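Local coordinates for aminopeptidase N family protein (Idiomarina loihiensis L2TR, PDB 4FGM), which probably acts as a zinc-dependent aminopeptidase of the M61 family, with a bound zinc ion beside a pocket that here holds maleic acid, at residues A[34-39]-A[292-297]; A[40-45]-A[361-366]; A[112-117]-A[158-163]. All blocks are in the same frame, centred on the assembly; numbering follows the deposited sequence.

Interaction 1: A[34-39]-A[292-297]; sequences PNWIPG and YQLEKE. With MAE (maleic acid), chain B.
Leu294 packs between Pro34, Trp36 and Pro38, joining a loop of the M61 N-terminal domain to one of the peptidase region. Its CD2 lies over one face of the Trp36 indole, a CH-pi contact 3.8 Å from the centroid of the six-membered ring, while its CB meets Pro34 CB at 3.8 Å. The backbone locks the same spot: Asn35 N gives a nearly straight bond (177°) to Leu294 O at 2.6 Å. Asn35 ND2, with its partner close to the amide plane, adds a bond to Glu295 O at 2.9 Å. Trp36 CG is wedged between its backbone N and carbonyl carbon (chi1 64°), which carries the indole to the other loop; there NE1 makes a weak bond to Gln293 O at 3.1 Å. Pro38 CG stands over the centre of the Tyr292 ring, 4.0 Å from its centroid, in a second CH-pi contact. A leucine in place of Trp36 would probably leave Gln293 O without this donor and open a gap beside Leu294 CD2. By contrast, Glu295 and Lys296 pack loosely near solvent, Glu295 salt-bridged to Arg71. Helix 108-111 touches Pro34, helix 160-163 reaches Pro34 and Tyr292, and Trp359 meets the Trp36 indole edge-to-face.

Interaction 2: A[40-45]-A[361-366]; sequences SYLIRD and KFYQQN. With MAE (maleic acid), chain B.
Leu42 N bonds back to Ser40 O at 2.9 Å, closing an inverse gamma turn centred on Tyr41, and this tight bend is what the Tyr363 ring packs against. The other partner is also a turn: a type I beta turn from Phe362 to Gln365 brings Tyr363 and Gln364 up to the bend. The two turns meet by packing, with the backbone of the gamma turn laid over one face of the Tyr363 ring. Tyr41 N stands above that face, 3.6 Å from Tyr363 CZ, and Tyr41 O comes to 3.2 Å from Tyr363 CD1. The two tyrosine side chains meet obliquely, Tyr41 CB lying 3.9 Å from Tyr363 CE1.

Leu42 supplies the apolar half. With CG anti to the backbone N (chi1 180°), its CD1 fits between Tyr363 CB and the stem of Gln364, meeting Gln364 CG at 3.7 Å. The amide of Gln364 is engaged elsewhere, NE2 bonding to Trp359 O. On the other branch, Leu42 CD2 sits over one face of the Arg44 guanidinium, and Arg44 NH1 is modelled so near Ser40 OG that the exact length of this bond is doubtful.

Ser40 and Tyr363 both belong to the maleic acid pocket, whose ligand is also hydrogen-bonded by Tyr377. The serine does not grip the ligand closely: Ser40 OG stands 3.7 Å from O4 of the maleic acid.

Interaction 3: A[112-117]-A[158-163]; sequences CLAVEG and DNYDAL
Tyr160 and Ala114 meet face to methyl: the phenol ring lies across the Ala114 CB, which stands over its centre 3.5 Å from the centroid in a close CH-pi contact, 11° off the ring normal. The tyrosine belongs to the short helix 160-163 and the alanine to strand 114-115, so the ring bridges a helix and a strand.

From CB outward, the side chain leaves the helix with CG anti to the backbone N (chi1 -171°), a setting that sends the ring straight at the strand. CG itself is 4.0 Å from Ala114 CB. The two delta carbons straddle that methyl, and CD1 also nears Ala114 CA. Farther out, CE1 and CE2 are equally near Ala114 CB, and CE1 also lies 3.3 Å from Cys112 O. CZ is the ring atom closest to Ala114 CB, at 3.5 Å. At the tip, Tyr160 OH donates to Cys112 O at 2.7 Å; the acceptor lies at the ring edge, in its plane, and the donor comes in almost in line with the carbonyl bond (176°). Methyl contact and hydrogen bond together fix both the tilt and the reach of the ring, and they give a backbone carbonyl of a buried residue its partner.

One helical turn on, Leu163 CD2 packs against Cys112 CB at 3.9 Å. Asn159 stands at the N-cap, its OD1 accepting from Ala162 N at 2.9 Å, which steadies the first turn that carries Tyr160. All of this lies within the N-terminal domain of the M61 family. Strand 114-115 pairs antiparallel with strand 30-32, Tyr4 of strand 2-10 touches Cys112, Tyr160 and Leu163, and strand 153-157 backs the helix through Ala157.

Overall arrangement
The three contacts run from the N-terminal M61 region toward the zinc site. Interaction 3, wholly within that region, has its centre about 13 Å from that of interaction 1, and Pro34 meets Tyr160 where they touch. Interaction 1 lies about 12 Å, centre to centre, from interaction 2, and the backbones of Asn35 and Arg44 join them. Segments 34-39 and 40-45 are consecutive in the loop between strands 30-32 and 50-51; their partners, 292-297 and 361-366, come from the peptidase region. Along the chain interactions 1 and 2 cross, with interaction 3 nested inside both. One N-terminal loop thus binds the two regions together and contributes Gly39 and Ser40 to the maleic acid pocket.

Interaction 1: A[34-39]-A[292-297]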
loop_
_atom_site.group_PDB
_atom_site.type_symbol
_atom_site.label_atom_id
_atom_site.label_comp_id
_atom_site.label_asym_id
_atom_site.label_seq_id
_atom_site.Cartn_x
_atom_site.Cartn_y
_atom_site.Cartn_z
ATOM N N PRO A 34 10.042 12.916 12.730
ATOM C CA PRO A 34 10.387 11.835 11.806
ATOM C C PRO A 34 10.490 12.355 10.374
ATOM O O PRO A 34 9.727 13.235 9.980
ATOM C CB PRO A 34 9.223 10.860 11.969
ATOM C CG PRO A 34 8.807 11.061 13.392
ATOM C CD PRO A 34 8.860 12.571 13.534
ATOM N N ASN A 35 11.433 11.820 9.601
ATOM C CA ASN A 35 11.577 12.247 8.219
ATOM C C ASN A 35 10.822 11.314 7.277
ATOM O O ASN A 35 10.755 11.558 6.073
ATOM C CB ASN A 35 13.051 12.350 7.833
ATOM C CG ASN A 35 13.705 13.573 8.421
ATOM O OD1 ASN A 35 13.101 14.641 8.459
ATOM N ND2 ASN A 35 14.945 13.432 8.878
ATOM N N TRP A 36 10.256 10.248 7.842
ATOM C CA TRP A 36 9.446 9.299 7.088
ATOM C C TRP A 36 8.534 8.555 8.052
ATOM O O TRP A 36 8.816 8.485 9.243
ATOM C CB TRP A 36 10.308 8.311 6.297
ATOM C CG TRP A 36 11.172 7.390 7.106
ATOM C CD1 TRP A 36 12.376 7.692 7.685
ATOM C CD2 TRP A 36 10.941 5.999 7.367
ATOM N NE1 TRP A 36 12.909 6.574 8.278
ATOM C CE2 TRP A 36 12.054 5.518 8.095
ATOM C CE3 TRP A 36 9.912 5.108 7.044
ATOM C CZ2 TRP A 36 12.162 4.186 8.515
ATOM C CZ3 TRP A 36 10.021 3.775 7.464
ATOM C CH2 TRP A 36 11.142 3.331 8.187
ATOM N N ILE A 37 7.434 8.006 7.545
ATOM C CA ILE A 37 6.495 7.288 8.397
ATOM C C ILE A 37 6.525 5.788 8.147
ATOM O O ILE A 37 6.512 5.343 6.999
ATOM C CB ILE A 37 5.042 7.798 8.193
ATOM C CG1 ILE A 37 4.083 6.975 9.056
ATOM C CG2 ILE A 37 4.659 7.718 6.719
ATOM C CD1 ILE A 37 2.651 7.461 9.055
ATOM N N PRO A 38 6.572 4.989 9.230
ATOM C CA PRO A 38 6.604 3.526 9.112
ATOM C C PRO A 38 5.559 3.013 8.131
ATOM O O PRO A 38 4.426 3.475 8.127
ATOM C CB PRO A 38 6.343 3.056 10.549
ATOM C CG PRO A 38 7.064 4.108 11.364
ATOM C CD PRO A 38 6.681 5.411 10.642
ATOM N N GLY A 39 5.957 2.064 7.290
ATOM C CA GLY A 39 5.033 1.497 6.328
ATOM C C GLY A 39 5.090 2.140 4.957
ATOM O O GLY A 39 4.561 1.591 4.014
ATOM N N TYR A 292 12.481 1.501 15.119
ATOM C CA TYR A 292 12.529 2.262 13.874
ATOM C C TYR A 292 13.484 3.446 14.029
ATOM O O TYR A 292 13.552 4.064 15.095
ATOM C CB TYR A 292 11.144 2.827 13.512
ATOM C CG TYR A 292 10.166 1.846 12.909
ATOM C CD1 TYR A 292 9.177 1.250 13.683
ATOM C CD2 TYR A 292 10.239 1.506 11.557
ATOM C CE1 TYR A 292 8.283 0.333 13.130
ATOM C CE2 TYR A 292 9.351 0.593 10.989
ATOM C CZ TYR A 292 8.375 0.008 11.781
ATOM O OH TYR A 292 7.505 -0.908 11.226
ATOM N N GLN A 293 14.237 3.748 12.976
ATOM C CA GLN A 293 15.118 4.911 12.991
ATOM C C GLN A 293 14.452 5.772 11.913
ATOM O O GLN A 293 14.475 5.443 10.728
ATOM C CB GLN A 293 16.571 4.517 12.654
ATOM C CG GLN A 293 16.852 4.114 11.224
ATOM C CD GLN A 293 17.188 5.301 10.338
ATOM O OE1 GLN A 293 17.183 6.450 10.782
ATOM N NE2 GLN A 293 17.483 5.025 9.072
ATOM N N LEU A 294 13.824 6.860 12.345
ATOM C CA LEU A 294 13.062 7.715 11.439
ATOM C C LEU A 294 13.690 9.022 10.965
ATOM O O LEU A 294 12.983 9.945 10.555
ATOM C CB LEU A 294 11.703 8.010 12.083
ATOM C CG LEU A 294 10.978 6.747 12.556
ATOM C CD1 LEU A 294 9.706 7.102 13.300
ATOM C CD2 LEU A 294 10.674 5.883 11.357
ATOM N N GLU A 295 15.009 9.097 10.997
ATOM C CA GLU A 295 15.698 10.300 10.567
ATOM C C GLU A 295 16.250 10.096 9.160
ATOM O O GLU A 295 16.468 11.054 8.424
ATOM C CB GLU A 295 16.868 10.582 11.519
ATOM C CG GLU A 295 17.419 12.000 11.496
ATOM C CD GLU A 295 17.001 12.800 12.723
ATOM O OE1 GLU A 295 16.467 12.193 13.677
ATOM O OE2 GLU A 295 17.217 14.031 12.745
ATOM N N LYS A 296 16.441 8.837 8.781
ATOM C CA LYS A 296 17.074 8.518 7.506
ATOM C C LYS A 296 16.546 7.208 6.916
ATOM O O LYS A 296 15.741 6.512 7.541
ATOM C CB LYS A 296 18.569 8.381 7.792
ATOM C CG LYS A 296 19.517 8.517 6.642
ATOM C CD LYS A 296 20.830 7.810 6.990
ATOM C CE LYS A 296 21.345 8.188 8.376
ATOM N NZ LYS A 296 22.349 7.199 8.880
ATOM N N GLU A 297 17.016 6.865 5.718
ATOM C CA GLU A 297 16.604 5.616 5.078
ATOM C C GLU A 297 17.007 4.432 5.972
ATOM O O GLU A 297 18.079 4.441 6.581
ATOM C CB GLU A 297 17.273 5.453 3.704
ATOM C CG GLU A 297 16.832 6.464 2.643
ATOM C CD GLU A 297 17.610 7.774 2.693
ATOM O OE1 GLU A 297 18.298 8.031 3.704
ATOM O OE2 GLU A 297 17.521 8.550 1.720
HETATM C C1 MAE B . 1.376 -0.988 1.818
HETATM O O1 MAE B . 2.582 -1.380 1.639
HETATM O O2 MAE B . 0.723 -1.499 2.756
HETATM C C2 MAE B . 0.861 0.080 0.932
HETATM C C3 MAE B . 1.132 1.382 0.869
HETATM C C4 MAE B . 2.070 2.118 1.709
HETATM O O3 MAE B . 2.739 1.649 2.649
HETATM O O4 MAE B . 2.210 3.317 1.390
#

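Interaction 2: A[40-45]-A[361-366]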
loop_
_atom_site.group_PDB
_atom_site.type_symbol
_atom_site.label_atom_id
_atom_site.label_comp_id
_atom_site.label_asym_id
_atom_site.label_seq_id
_atom_site.Cartn_x
_atom_site.Cartn_y
_atom_site.Cartn_z
ATOM N N SER A 40 5.727 3.299 4.846
ATOM C CA SER A 40 5.843 3.998 3.572
ATOM C C SER A 40 7.308 4.400 3.468
ATOM O O SER A 40 7.735 5.433 3.998
ATOM C CB SER A 40 4.942 5.231 3.566
ATOM O OG SER A 40 4.856 5.786 2.271
ATOM N N TYR A 41 8.071 3.577 2.761
ATOM C CA TYR A 41 9.505 3.777 2.642
ATOM C C TYR A 41 9.985 4.823 1.662
ATOM O O TYR A 41 10.590 4.508 0.638
ATOM C CB TYR A 41 10.144 2.415 2.372
ATOM C CG TYR A 41 9.512 1.351 3.255
ATOM C CD1 TYR A 41 9.695 1.373 4.641
ATOM C CD2 TYR A 41 8.638 0.399 2.720
ATOM C CE1 TYR A 41 9.019 0.478 5.473
ATOM C CE2 TYR A 41 7.957 -0.494 3.541
ATOM C CZ TYR A 41 8.152 -0.447 4.916
ATOM O OH TYR A 41 7.472 -1.320 5.732
ATOM N N LEU A 42 9.718 6.079 2.010
ATOM C CA LEU A 42 10.126 7.231 1.217
ATOM C C LEU A 42 10.357 8.423 2.153
ATOM O O LEU A 42 9.480 8.788 2.948
ATOM C CB LEU A 42 9.053 7.589 0.184
ATOM C CG LEU A 42 9.376 8.800 -0.704
ATOM C CD1 LEU A 42 10.576 8.482 -1.609
ATOM C CD2 LEU A 42 8.162 9.166 -1.543
ATOM N N ILE A 43 11.542 9.017 2.071
ATOM C CA ILE A 43 11.859 10.166 2.900
ATOM C C ILE A 43 10.902 11.267 2.458
ATOM O O ILE A 43 10.889 11.639 1.282
ATOM C CB ILE A 43 13.312 10.638 2.674
ATOM C CG1 ILE A 43 14.288 9.552 3.112
ATOM C CG2 ILE A 43 13.566 11.927 3.435
ATOM C CD1 ILE A 43 14.185 9.193 4.574
ATOM N N ARG A 44 10.107 11.787 3.394
ATOM C CA ARG A 44 9.131 12.820 3.065
ATOM C C ARG A 44 9.291 14.202 3.710
ATOM O O ARG A 44 8.517 15.115 3.410
ATOM C CB ARG A 44 7.727 12.289 3.348
ATOM C CG ARG A 44 7.340 11.119 2.468
ATOM C CD ARG A 44 5.860 10.811 2.589
ATOM N NE ARG A 44 5.372 10.184 1.366
ATOM C CZ ARG A 44 5.315 8.877 1.182
ATOM N NH1 ARG A 44 5.707 8.073 2.155
ATOM N NH2 ARG A 44 4.894 8.379 0.030
ATOM N N ASP A 45 10.276 14.351 4.592
ATOM C CA ASP A 45 10.540 15.621 5.268
ATOM C C ASP A 45 9.295 16.363 5.797
ATOM O O ASP A 45 9.077 17.542 5.483
ATOM C CB ASP A 45 11.329 16.547 4.337
ATOM C CG ASP A 45 12.721 16.009 4.006
ATOM O OD1 ASP A 45 13.242 15.176 4.776
ATOM O OD2 ASP A 45 13.307 16.429 2.985
ATOM N N LYS A 361 14.714 3.375 -5.984
ATOM C CA LYS A 361 14.261 2.625 -7.146
ATOM C C LYS A 361 12.759 2.404 -7.224
ATOM O O LYS A 361 12.166 2.554 -8.286
ATOM C CB LYS A 361 14.972 1.279 -7.204
ATOM C CG LYS A 361 16.425 1.392 -7.592
ATOM C CD LYS A 361 16.584 1.693 -9.067
ATOM C CE LYS A 361 18.054 1.633 -9.468
ATOM N NZ LYS A 361 18.235 1.775 -10.937
ATOM N N PHE A 362 12.135 2.054 -6.107
ATOM C CA PHE A 362 10.703 1.797 -6.131
ATOM C C PHE A 362 9.831 3.019 -5.867
ATOM O O PHE A 362 9.014 3.379 -6.704
ATOM C CB PHE A 362 10.354 0.680 -5.141
ATOM C CG PHE A 362 8.989 0.092 -5.354
ATOM C CD1 PHE A 362 7.883 0.592 -4.669
ATOM C CD2 PHE A 362 8.803 -0.946 -6.266
ATOM C CE1 PHE A 362 6.608 0.062 -4.888
ATOM C CE2 PHE A 362 7.531 -1.483 -6.497
ATOM C CZ PHE A 362 6.432 -0.979 -5.806
ATOM N N TYR A 363 10.004 3.664 -4.718
ATOM C CA TYR A 363 9.186 4.833 -4.385
ATOM C C TYR A 363 9.447 6.084 -5.222
ATOM O O TYR A 363 8.641 7.004 -5.227
ATOM C CB TYR A 363 9.314 5.180 -2.895
ATOM C CG TYR A 363 8.407 4.351 -2.015
ATOM C CD1 TYR A 363 8.794 3.089 -1.567
ATOM C CD2 TYR A 363 7.142 4.820 -1.656
ATOM C CE1 TYR A 363 7.941 2.317 -0.784
ATOM C CE2 TYR A 363 6.285 4.061 -0.877
ATOM C CZ TYR A 363 6.687 2.809 -0.440
ATOM O OH TYR A 363 5.833 2.062 0.346
ATOM N N GLN A 364 10.575 6.125 -5.915
ATOM C CA GLN A 364 10.890 7.264 -6.762
ATOM C C GLN A 364 10.986 6.767 -8.204
ATOM O O GLN A 364 11.659 7.371 -9.038
ATOM C CB GLN A 364 12.212 7.907 -6.327
ATOM C CG GLN A 364 12.165 8.561 -4.949
ATOM C CD GLN A 364 13.490 9.190 -4.546
ATOM O OE1 GLN A 364 14.014 10.065 -5.243
ATOM N NE2 GLN A 364 14.037 8.749 -3.416
ATOM N N GLN A 365 10.305 5.656 -8.483
ATOM C CA GLN A 365 10.294 5.068 -9.815
ATOM C C GLN A 365 9.610 6.012 -10.791
ATOM O O GLN A 365 8.843 6.889 -10.388
ATOM C CB GLN A 365 9.556 3.715 -9.815
ATOM C CG GLN A 365 8.073 3.772 -9.403
ATOM C CD GLN A 365 7.375 2.408 -9.497
ATOM O OE1 GLN A 365 6.711 2.105 -10.488
ATOM N NE2 GLN A 365 7.542 1.576 -8.467
ATOM N N ASN A 366 9.902 5.829 -12.075
ATOM C CA ASN A 366 9.302 6.639 -13.118
ATOM C C ASN A 366 8.834 5.778 -14.296
ATOM O O ASN A 366 8.561 4.584 -14.141
ATOM C CB ASN A 366 10.283 7.719 -13.597
ATOM C CG ASN A 366 11.622 7.152 -14.017
ATOM O OD1 ASN A 366 11.694 6.081 -14.618
ATOM N ND2 ASN A 366 12.690 7.880 -13.723
HETATM C C1 MAE B . 1.376 -0.988 1.818
HETATM O O1 MAE B . 2.582 -1.380 1.639
HETATM O O2 MAE B . 0.723 -1.499 2.756
HETATM C C2 MAE B . 0.861 0.080 0.932
HETATM C C3 MAE B . 1.132 1.382 0.869
HETATM C C4 MAE B . 2.070 2.118 1.709
HETATM O O3 MAE B . 2.739 1.649 2.649
HETATM O O4 MAE B . 2.210 3.317 1.390
#

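Interaction 3: A[112-117]-A[158-163]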
loop_
_atom_site.group_PDB
_atom_site.type_symbol
_atom_site.label_atom_id
_atom_site.label_comp_id
_atom_site.label_asym_id
_atom_site.label_seq_id
_atom_site.Cartn_x
_atom_site.Cartn_y
_atom_site.Cartn_z
ATOM N N CYS A 112 3.326 15.690 15.839
ATOM C CA CYS A 112 4.008 15.655 17.128
ATOM C C CYS A 112 5.518 15.520 17.181
ATOM O O CYS A 112 6.058 14.437 16.940
ATOM C CB CYS A 112 3.401 14.531 17.966
ATOM S SG CYS A 112 1.636 14.689 18.163
ATOM N N LEU A 113 6.199 16.606 17.532
ATOM C CA LEU A 113 7.653 16.563 17.659
ATOM C C LEU A 113 8.041 15.606 18.786
ATOM O O LEU A 113 7.388 15.556 19.826
ATOM C CB LEU A 113 8.210 17.950 17.978
ATOM C CG LEU A 113 8.153 18.996 16.867
ATOM C CD1 LEU A 113 8.663 20.320 17.404
ATOM C CD2 LEU A 113 8.992 18.540 15.681
ATOM N N ALA A 114 9.097 14.834 18.569
ATOM C CA ALA A 114 9.573 13.899 19.584
ATOM C C ALA A 114 10.563 14.629 20.492
ATOM O O ALA A 114 11.332 15.475 20.027
ATOM C CB ALA A 114 10.256 12.711 18.921
ATOM N N VAL A 115 10.527 14.319 21.786
ATOM C CA VAL A 115 11.448 14.931 22.748
ATOM C C VAL A 115 12.673 14.031 22.870
ATOM O O VAL A 115 12.588 12.921 23.402
ATOM C CB VAL A 115 10.794 15.084 24.151
ATOM C CG1 VAL A 115 11.778 15.736 25.115
ATOM C CG2 VAL A 115 9.524 15.925 24.050
ATOM N N GLU A 116 13.807 14.506 22.361
ATOM C CA GLU A 116 15.058 13.743 22.391
ATOM C C GLU A 116 15.403 13.173 23.762
ATOM O O GLU A 116 15.434 13.896 24.760
ATOM C CB GLU A 116 16.219 14.613 21.911
ATOM C CG GLU A 116 17.556 13.887 21.835
ATOM C CD GLU A 116 17.573 12.770 20.802
ATOM O OE1 GLU A 116 17.185 13.021 19.643
ATOM O OE2 GLU A 116 17.983 11.641 21.144
ATOM N N GLY A 117 15.653 11.868 23.799
ATOM C CA GLY A 117 16.007 11.213 25.044
ATOM C C GLY A 117 14.843 10.831 25.937
ATOM O O GLY A 117 14.999 10.010 26.836
ATOM N N ASP A 158 1.824 4.371 25.047
ATOM C CA ASP A 158 2.918 3.956 25.914
ATOM C C ASP A 158 4.240 4.667 25.645
ATOM O O ASP A 158 5.073 4.793 26.538
ATOM C CB ASP A 158 3.117 2.441 25.829
ATOM C CG ASP A 158 1.921 1.667 26.360
ATOM O OD1 ASP A 158 1.157 2.231 27.173
ATOM O OD2 ASP A 158 1.751 0.489 25.979
ATOM N N ASN A 159 4.429 5.145 24.422
ATOM C CA ASN A 159 5.667 5.833 24.050
ATOM C C ASN A 159 5.530 6.513 22.683
ATOM O O ASN A 159 4.536 6.318 21.977
ATOM C CB ASN A 159 6.823 4.834 24.013
ATOM C CG ASN A 159 6.486 3.599 23.210
ATOM O OD1 ASN A 159 6.073 3.694 22.053
ATOM N ND2 ASN A 159 6.654 2.430 23.821
ATOM N N TYR A 160 6.531 7.301 22.304
ATOM C CA TYR A 160 6.477 8.007 21.035
ATOM C C TYR A 160 6.195 7.077 19.855
ATOM O O TYR A 160 5.412 7.415 18.966
ATOM C CB TYR A 160 7.775 8.767 20.779
ATOM C CG TYR A 160 7.682 9.686 19.586
ATOM C CD1 TYR A 160 6.915 10.855 19.640
ATOM C CD2 TYR A 160 8.321 9.377 18.389
ATOM C CE1 TYR A 160 6.786 11.690 18.530
ATOM C CE2 TYR A 160 8.198 10.205 17.270
ATOM C CZ TYR A 160 7.428 11.357 17.350
ATOM O OH TYR A 160 7.272 12.165 16.251
ATOM N N ASP A 161 6.830 5.908 19.852
ATOM C CA ASP A 161 6.651 4.940 18.778
ATOM C C ASP A 161 5.191 4.546 18.625
ATOM O O ASP A 161 4.692 4.377 17.511
ATOM C CB ASP A 161 7.474 3.683 19.042
ATOM C CG ASP A 161 7.327 2.658 17.936
ATOM O OD1 ASP A 161 7.887 2.873 16.840
ATOM O OD2 ASP A 161 6.636 1.644 18.159
ATOM N N ALA A 162 4.509 4.391 19.752
ATOM C CA ALA A 162 3.103 4.021 19.722
ATOM C C ALA A 162 2.290 5.229 19.273
ATOM O O ALA A 162 1.374 5.105 18.460
ATOM C CB ALA A 162 2.650 3.559 21.097
ATOM N N LEU A 163 2.643 6.399 19.791
ATOM C CA LEU A 163 1.943 7.628 19.447
ATOM C C LEU A 163 1.819 7.839 17.940
ATOM O O LEU A 163 0.742 8.157 17.429
ATOM C CB LEU A 163 2.670 8.834 20.043
ATOM C CG LEU A 163 2.101 10.206 19.663
ATOM C CD1 LEU A 163 0.778 10.428 20.389
ATOM C CD2 LEU A 163 3.092 11.297 20.043
#